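Local coordinates for putative exported protein (Bordetella pertussis, PDB 2DVZ) that binds glutamate as a periplasmic solute receptor, probably delivering it to a transporter of the tripartite tricarboxylate type, at residues Q107-F112 and L245-G250; T115-A120 and F194-S199. One frame throughout, in Å; residues are numbered along the deposited sequence.

Interaction 1: residues Q107-F112 and L245-G250; sequences QPVTNF and LLAPKG
The ring of Phe112 meets Leu245 obliquely: its CZ lies 3.8 Å from Leu245 CB, with CE1 just as near. With CG anti to the carbonyl carbon (chi1 -72°), the ring end comes nearer to the partner strand than the direction of its CB would suggest, and Ile36, Val40 and Met44 of helix 32-48 pack around it. A second flat group, the amide of Gln107, is bent back at chi2 along its own strand. There NE2 donates to Pro108 O at 2.7 Å, an acceptor lying close to the amide plane, which fixes the rotation of the amide.

The two strands run antiparallel, and a classic beta bulge interrupts their pairing: Val109 and Thr110 both face Leu245. The Val109 N-H reaches Leu245 O at 2.9 Å, while the amide of Leu245 donates to Thr110 O at 2.7 Å, so that one residue answers two. On the N-terminal side of the bulge in 107-112, Gln107 and Ala247 form a regular hydrogen-bonded pair, exchanging two backbone bonds; the one from Ala247 N to Gln107 O (2.8 Å) is nearly straight.

At the bulge the Val109 side chain points toward the partner strand, where it lies beside Leu245 and points the same way, CB to CB 4.0 Å apart. Its CG2, placed anti to the carbonyl carbon, leans toward Ala247. On the face bearing Pro108 and Leu246, Leu246 CD2 lies 4.0 Å from Pro108 CA. Helix 253-267 packs against Gln107, Val109 and Thr110, whereas helix 288-307 meets Pro108. The hydroxyl of Thr110 bonds to Asn286 O, and the ammonium group of Lys249 to Lys104 O.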
ATOM      1  N   GLN A 107       3.239 -15.128 -10.565  1.00 15.30           N
ATOM      2  CA  GLN A 107       4.638 -15.390 -10.279  1.00 14.57           C
ATOM      3  C   GLN A 107       5.221 -14.110  -9.631  1.00 14.64           C
ATOM      4  O   GLN A 107       5.300 -13.056 -10.275  1.00 14.11           O
ATOM      5  CB  GLN A 107       5.417 -15.813 -11.570  1.00 14.08           C
ATOM      6  CG  GLN A 107       6.955 -15.839 -11.442  1.00 13.38           C
ATOM      7  CD  GLN A 107       7.424 -16.833 -10.403  1.00 12.47           C
ATOM      8  OE1 GLN A 107       7.111 -17.977 -10.498  1.00 14.71           O
ATOM      9  NE2 GLN A 107       8.126 -16.378  -9.380  1.00 12.39           N
ATOM     10  N   PRO A 108       5.645 -14.205  -8.350  1.00 14.86           N
ATOM     11  CA  PRO A 108       6.381 -13.070  -7.749  1.00 14.92           C
ATOM     12  C   PRO A 108       7.759 -12.813  -8.357  1.00 15.20           C
ATOM     13  O   PRO A 108       8.478 -13.746  -8.686  1.00 14.44           O
ATOM     14  CB  PRO A 108       6.547 -13.475  -6.289  1.00 15.10           C
ATOM     15  CG  PRO A 108       5.495 -14.526  -6.073  1.00 15.65           C
ATOM     16  CD  PRO A 108       5.452 -15.288  -7.388  1.00 13.91           C
ATOM     17  N   VAL A 109       8.113 -11.532  -8.502  1.00 15.09           N
ATOM     18  CA  VAL A 109       9.415 -11.177  -8.997  1.00 14.52           C
ATOM     19  C   VAL A 109      10.293 -10.694  -7.824  1.00 14.98           C
ATOM     20  O   VAL A 109      11.372 -11.252  -7.577  1.00 15.28           O
ATOM     21  CB  VAL A 109       9.300 -10.116 -10.112  1.00 13.93           C
ATOM     22  CG1 VAL A 109      10.677  -9.648 -10.533  1.00 12.16           C
ATOM     23  CG2 VAL A 109       8.493 -10.704 -11.320  1.00 12.88           C
ATOM     24  N   THR A 110       9.809  -9.667  -7.120  1.00 14.25           N
ATOM     25  CA  THR A 110      10.538  -9.017  -6.029  1.00 13.94           C
ATOM     26  C   THR A 110       9.681  -7.982  -5.293  1.00 13.67           C
ATOM     27  O   THR A 110       8.804  -7.311  -5.877  1.00 13.12           O
ATOM     28  CB  THR A 110      11.862  -8.355  -6.515  1.00 14.20           C
ATOM     29  OG1 THR A 110      12.744  -8.157  -5.401  1.00 13.48           O
ATOM     30  CG2 THR A 110      11.591  -7.032  -7.229  1.00 12.95           C
ATOM     31  N   ASN A 111       9.938  -7.889  -3.994  1.00 13.32           N
ATOM     32  CA  ASN A 111       9.463  -6.801  -3.175  1.00 13.14           C
ATOM     33  C   ASN A 111      10.370  -5.601  -3.409  1.00 13.01           C
ATOM     34  O   ASN A 111      11.562  -5.646  -3.110  1.00 13.08           O
ATOM     35  CB  ASN A 111       9.450  -7.259  -1.714  1.00 13.33           C
ATOM     36  CG  ASN A 111       8.974  -6.198  -0.740  1.00 13.17           C
ATOM     37  OD1 ASN A 111       8.779  -5.028  -1.082  1.00 14.20           O
ATOM     38  ND2 ASN A 111       8.770  -6.616   0.493  1.00 13.85           N
ATOM     39  N   PHE A 112       9.801  -4.538  -3.984  1.00 13.05           N
ATOM     40  CA  PHE A 112      10.488  -3.255  -4.131  1.00 13.16           C
ATOM     41  C   PHE A 112      10.812  -2.626  -2.785  1.00 13.91           C
ATOM     42  O   PHE A 112      11.964  -2.255  -2.493  1.00 14.87           O
ATOM     43  CB  PHE A 112       9.619  -2.244  -4.859  1.00 12.74           C
ATOM     44  CG  PHE A 112       9.436  -2.508  -6.339  1.00 11.59           C
ATOM     45  CD1 PHE A 112      10.247  -3.434  -7.027  1.00 10.18           C
ATOM     46  CD2 PHE A 112       8.467  -1.784  -7.057  1.00  9.81           C
ATOM     47  CE1 PHE A 112      10.092  -3.652  -8.418  1.00  9.87           C
ATOM     48  CE2 PHE A 112       8.319  -1.977  -8.473  1.00 10.97           C
ATOM     49  CZ  PHE A 112       9.116  -2.912  -9.140  1.00 10.39           C
ATOM     50  N   LEU A 245       6.735  -6.509  -7.455  1.00 12.39           N
ATOM     51  CA  LEU A 245       6.516  -6.734  -8.855  1.00 11.24           C
ATOM     52  C   LEU A 245       6.030  -8.169  -9.066  1.00 11.32           C
ATOM     53  O   LEU A 245       6.562  -9.097  -8.493  1.00 11.08           O
ATOM     54  CB  LEU A 245       7.786  -6.412  -9.654  1.00 10.12           C
ATOM     55  CG  LEU A 245       7.644  -6.335 -11.184  1.00  8.56           C
ATOM     56  CD1 LEU A 245       6.668  -5.228 -11.723  1.00  5.91           C
ATOM     57  CD2 LEU A 245       8.997  -6.152 -11.772  1.00  5.27           C
ATOM     58  N   LEU A 246       5.000  -8.311  -9.893  1.00 11.85           N
ATOM     59  CA  LEU A 246       4.348  -9.595 -10.163  1.00 11.86           C
ATOM     60  C   LEU A 246       4.318  -9.810 -11.648  1.00 11.83           C
ATOM     61  O   LEU A 246       4.139  -8.864 -12.437  1.00 11.90           O
ATOM     62  CB  LEU A 246       2.893  -9.563  -9.670  1.00 11.98           C
ATOM     63  CG  LEU A 246       2.667  -9.366  -8.157  1.00 12.35           C
ATOM     64  CD1 LEU A 246       1.162  -9.184  -7.851  1.00 10.90           C
ATOM     65  CD2 LEU A 246       3.338 -10.496  -7.254  1.00  7.63           C
ATOM     66  N   ALA A 247       4.494 -11.061 -12.029  1.00 11.78           N
ATOM     67  CA  ALA A 247       4.183 -11.518 -13.382  1.00 12.29           C
ATOM     68  C   ALA A 247       3.074 -12.599 -13.311  1.00 12.80           C
ATOM     69  O   ALA A 247       2.850 -13.229 -12.239  1.00 10.89           O
ATOM     70  CB  ALA A 247       5.446 -12.065 -14.065  1.00 12.26           C
ATOM     71  N   PRO A 248       2.387 -12.833 -14.451  1.00 13.77           N
ATOM     72  CA  PRO A 248       1.423 -13.936 -14.434  1.00 14.58           C
ATOM     73  C   PRO A 248       2.107 -15.260 -14.123  1.00 15.24           C
ATOM     74  O   PRO A 248       3.302 -15.466 -14.430  1.00 15.05           O
ATOM     75  CB  PRO A 248       0.828 -13.932 -15.869  1.00 14.64           C
ATOM     76  CG  PRO A 248       1.163 -12.538 -16.431  1.00 13.79           C
ATOM     77  CD  PRO A 248       2.464 -12.167 -15.772  1.00 13.92           C
ATOM     78  N   LYS A 249       1.368 -16.148 -13.490  1.00 16.91           N
ATOM     79  CA  LYS A 249       1.859 -17.519 -13.267  1.00 18.85           C
ATOM     80  C   LYS A 249       2.306 -18.165 -14.614  1.00 18.80           C
ATOM     81  O   LYS A 249       1.609 -18.092 -15.631  1.00 17.97           O
ATOM     82  CB  LYS A 249       0.773 -18.353 -12.576  1.00 20.30           C
ATOM     83  CG  LYS A 249       1.205 -19.790 -12.171  1.00 23.35           C
ATOM     84  CD  LYS A 249       1.885 -19.867 -10.755  1.00 26.88           C
ATOM     85  CE  LYS A 249       1.500 -21.223 -10.036  1.00 29.10           C
ATOM     86  NZ  LYS A 249       0.008 -21.671 -10.224  1.00 32.68           N
ATOM     87  N   GLY A 250       3.490 -18.767 -14.623  1.00 19.61           N
ATOM     88  CA  GLY A 250       3.974 -19.442 -15.829  1.00 19.07           C
ATOM     89  C   GLY A 250       4.963 -18.623 -16.623  1.00 18.68           C
ATOM     90  O   GLY A 250       5.569 -19.140 -17.561  1.00 18.77           O
TER

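Interaction 2: residues T115-A120 and F194-S199. With GLU (glutamic acid), chain G.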
ATOM      1  N   THR A 115       6.974  -0.433   3.414  1.00 12.12           N
ATOM      2  CA  THR A 115       6.344   0.887   3.483  1.00 11.24           C
ATOM      3  C   THR A 115       5.506   1.097   4.744  1.00 11.23           C
ATOM      4  O   THR A 115       4.739   0.202   5.168  1.00 10.81           O
ATOM      5  CB  THR A 115       5.507   1.135   2.234  1.00 10.61           C
ATOM      6  OG1 THR A 115       6.344   0.986   1.090  1.00 11.48           O
ATOM      7  CG2 THR A 115       4.946   2.503   2.201  1.00  9.93           C
ATOM      8  N   ALA A 116       5.668   2.289   5.339  1.00 11.35           N
ATOM      9  CA  ALA A 116       4.935   2.662   6.553  1.00 10.84           C
ATOM     10  C   ALA A 116       3.523   3.046   6.200  1.00 10.57           C
ATOM     11  O   ALA A 116       3.276   3.648   5.147  1.00 10.20           O
ATOM     12  CB  ALA A 116       5.625   3.850   7.276  1.00 10.45           C
ATOM     13  N   ASN A 117       2.600   2.684   7.083  1.00 11.01           N
ATOM     14  CA  ASN A 117       1.264   3.257   7.071  1.00 10.98           C
ATOM     15  C   ASN A 117       1.170   4.409   8.091  1.00 10.86           C
ATOM     16  O   ASN A 117       2.063   4.590   8.939  1.00 11.72           O
ATOM     17  CB  ASN A 117       0.202   2.188   7.310  1.00 11.17           C
ATOM     18  CG  ASN A 117      -0.033   1.288   6.107  1.00 11.76           C
ATOM     19  OD1 ASN A 117      -0.781   0.300   6.201  1.00 14.21           O
ATOM     20  ND2 ASN A 117       0.572   1.616   4.977  1.00 11.41           N
ATOM     21  N   VAL A 118       0.124   5.211   7.965  1.00  9.98           N
ATOM     22  CA  VAL A 118      -0.007   6.439   8.743  1.00  8.90           C
ATOM     23  C   VAL A 118      -1.467   6.721   8.995  1.00  8.87           C
ATOM     24  O   VAL A 118      -2.276   6.513   8.105  1.00  8.86           O
ATOM     25  CB  VAL A 118       0.669   7.665   8.035  1.00  8.69           C
ATOM     26  CG1 VAL A 118       0.002   8.036   6.635  1.00  5.05           C
ATOM     27  CG2 VAL A 118       0.814   8.879   9.008  1.00  5.21           C
ATOM     28  N   VAL A 119      -1.801   7.178  10.206  1.00  8.76           N
ATOM     29  CA  VAL A 119      -3.112   7.793  10.441  1.00  8.95           C
ATOM     30  C   VAL A 119      -2.880   9.309  10.559  1.00  9.79           C
ATOM     31  O   VAL A 119      -2.094   9.782  11.389  1.00  9.97           O
ATOM     32  CB  VAL A 119      -3.937   7.152  11.633  1.00  9.51           C
ATOM     33  CG1 VAL A 119      -3.217   7.235  13.000  1.00  8.84           C
ATOM     34  CG2 VAL A 119      -5.361   7.728  11.714  1.00  8.01           C
ATOM     35  N   ALA A 120      -3.548  10.063   9.690  1.00  9.14           N
ATOM     36  CA  ALA A 120      -3.385  11.481   9.692  1.00  9.13           C
ATOM     37  C   ALA A 120      -4.739  12.190   9.797  1.00  9.43           C
ATOM     38  O   ALA A 120      -5.832  11.585   9.551  1.00  8.48           O
ATOM     39  CB  ALA A 120      -2.590  11.942   8.440  1.00  9.05           C
ATOM     40  N   PHE A 194      -6.677   7.138   6.665  1.00 11.74           N
ATOM     41  CA  PHE A 194      -5.735   6.043   6.872  1.00 10.55           C
ATOM     42  C   PHE A 194      -5.023   5.849   5.557  1.00 11.18           C
ATOM     43  O   PHE A 194      -5.670   5.605   4.542  1.00 11.64           O
ATOM     44  CB  PHE A 194      -6.479   4.788   7.299  1.00  9.96           C
ATOM     45  CG  PHE A 194      -6.976   4.844   8.717  1.00  8.23           C
ATOM     46  CD1 PHE A 194      -6.222   4.281   9.756  1.00  7.42           C
ATOM     47  CD2 PHE A 194      -8.183   5.471   9.028  1.00  8.31           C
ATOM     48  CE1 PHE A 194      -6.678   4.359  11.071  1.00  8.68           C
ATOM     49  CE2 PHE A 194      -8.644   5.563  10.379  1.00  6.90           C
ATOM     50  CZ  PHE A 194      -7.897   5.011  11.379  1.00  7.85           C
ATOM     51  N   ASP A 195      -3.702   6.015   5.555  1.00 11.32           N
ATOM     52  CA  ASP A 195      -2.937   5.917   4.333  1.00 11.26           C
ATOM     53  C   ASP A 195      -1.637   5.126   4.485  1.00 11.71           C
ATOM     54  O   ASP A 195      -1.194   4.802   5.609  1.00 10.95           O
ATOM     55  CB  ASP A 195      -2.622   7.316   3.787  1.00 11.29           C
ATOM     56  CG  ASP A 195      -2.332   7.311   2.296  1.00 12.49           C
ATOM     57  OD1 ASP A 195      -2.531   6.253   1.646  1.00 14.48           O
ATOM     58  OD2 ASP A 195      -1.904   8.362   1.769  1.00 12.67           O
ATOM     59  N   ASN A 196      -1.069   4.791   3.323  1.00 11.84           N
ATOM     60  CA  ASN A 196       0.294   4.350   3.212  1.00 11.81           C
ATOM     61  C   ASN A 196       1.036   5.652   3.145  1.00 11.78           C
ATOM     62  O   ASN A 196       0.606   6.591   2.483  1.00 12.45           O
ATOM     63  CB  ASN A 196       0.531   3.511   1.928  1.00 12.30           C
ATOM     64  CG  ASN A 196      -0.679   2.582   1.558  1.00 11.68           C
ATOM     65  OD1 ASN A 196      -1.339   2.806   0.541  1.00 13.33           O
ATOM     66  ND2 ASN A 196      -0.953   1.574   2.370  1.00  8.16           N
ATOM     67  N   LEU A 197       2.162   5.715   3.839  1.00 11.84           N
ATOM     68  CA  LEU A 197       2.848   6.986   4.083  1.00 10.95           C
ATOM     69  C   LEU A 197       3.256   7.806   2.835  1.00 10.74           C
ATOM     70  O   LEU A 197       2.999   9.004   2.807  1.00 11.78           O
ATOM     71  CB  LEU A 197       3.977   6.794   5.136  1.00 10.96           C
ATOM     72  CG  LEU A 197       4.750   8.016   5.694  1.00 11.26           C
ATOM     73  CD1 LEU A 197       3.830   9.249   6.093  1.00  9.17           C
ATOM     74  CD2 LEU A 197       5.650   7.563   6.835  1.00  9.36           C
ATOM     75  N   PRO A 198       3.872   7.185   1.802  1.00 10.13           N
ATOM     76  CA  PRO A 198       4.317   7.989   0.646  1.00  9.96           C
ATOM     77  C   PRO A 198       3.347   9.017   0.018  1.00 10.68           C
ATOM     78  O   PRO A 198       3.818  10.081  -0.396  1.00 11.13           O
ATOM     79  CB  PRO A 198       4.770   6.932  -0.371  1.00  8.41           C
ATOM     80  CG  PRO A 198       5.200   5.804   0.503  1.00  8.80           C
ATOM     81  CD  PRO A 198       4.255   5.767   1.634  1.00  9.54           C
ATOM     82  N   SER A 199       2.050   8.706  -0.102  1.00 11.83           N
ATOM     83  CA  SER A 199       1.085   9.643  -0.721  1.00 13.07           C
ATOM     84  C   SER A 199       0.671  10.787   0.210  1.00 13.91           C
ATOM     85  O   SER A 199       0.316  11.882  -0.253  1.00 15.16           O
ATOM     86  CB  SER A 199      -0.181   8.932  -1.257  1.00 12.81           C
ATOM     87  OG  SER A 199      -0.552   7.850  -0.429  1.00 13.19           O
TER
HETATM   88  N   GLU G1055      -4.150   0.783  -0.260  1.00 11.71           N
HETATM   89  CA  GLU G1055      -3.144   0.369  -1.258  1.00 11.29           C
HETATM   90  C   GLU G1055      -2.152  -0.630  -0.687  1.00 12.00           C
HETATM   91  O   GLU G1055      -0.942  -0.416  -0.565  1.00 12.47           O
HETATM   92  CB  GLU G1055      -2.483   1.586  -1.899  1.00 11.17           C
HETATM   93  CG  GLU G1055      -3.507   2.672  -2.275  1.00  8.76           C
HETATM   94  CD  GLU G1055      -3.111   3.503  -3.461  1.00  9.91           C
HETATM   95  OE1 GLU G1055      -2.031   3.214  -4.018  1.00 10.90           O
HETATM   96  OE2 GLU G1055      -3.892   4.436  -3.866  1.00 10.40           O
HETATM   97  OXT GLU G1055      -2.574  -1.755  -0.372  1.00 12.13           O
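Val119 and Phe194 lie side by side and point the same way, with one methyl of the valine over a face of the phenyl ring. This is a CH-pi contact: Val119 CG2 sits 3.9 Å from the Phe194 ring centroid, 20° off the ring normal. Val118 crosses Asp195 at an angle on the other side of the sheet, its CG1 against the aspartate CB, while its CB meets Leu197 CD1. The other leucine methyl, CD2, packs on Ala116 CB at 3.7 Å.

Asn117 and Asn196 run alongside each other with their amide planes 48° apart, and Asn196 itself lines the glutamate pocket. The Asp195 carboxylate turns from the partner strand, its CG anti to the backbone N (chi1 -157°). Ser199 OG donates to Asp195 OD2 at 2.6 Å on the syn side. OD1 is hydrogen-bonded to OG of Ser178, whose backbone N binds the glutamate, so Asp195 probably positions this pocket residue from the second shell.

Antiparallel backbone bonds link Val118 and Asp195; Leu197 N donates to Ala116 O (2.7 Å), one step past the last paired residue, Asn196. Helix 154-166 covers Asn117, Phe194 and Asn196, and strand 241-248 adjoins Thr115 and Asn117.

Overall arrangement
Interactions 1 and 2 use successive parts of the long strand 106-121, with centres about 24 Å apart. Its earlier part pairs with strand 241-248 and its later part with strand 192-196, all within one mixed sheet; along the chain, interaction 2 is nested inside the loop closed by interaction 1. Their relation to the glutamate differs. Interaction 2 contains the pocket residue Asn196, whereas in interaction 1 the Leu246 side chain is about 11 Å from the ligand. Phe112 nevertheless comes within about 5 Å of Tyr243, side chain to side chain, and the Tyr243 side chain in turn lies about 3 Å from that of Asn196, bringing both contacts to the neighbourhood of the binding site.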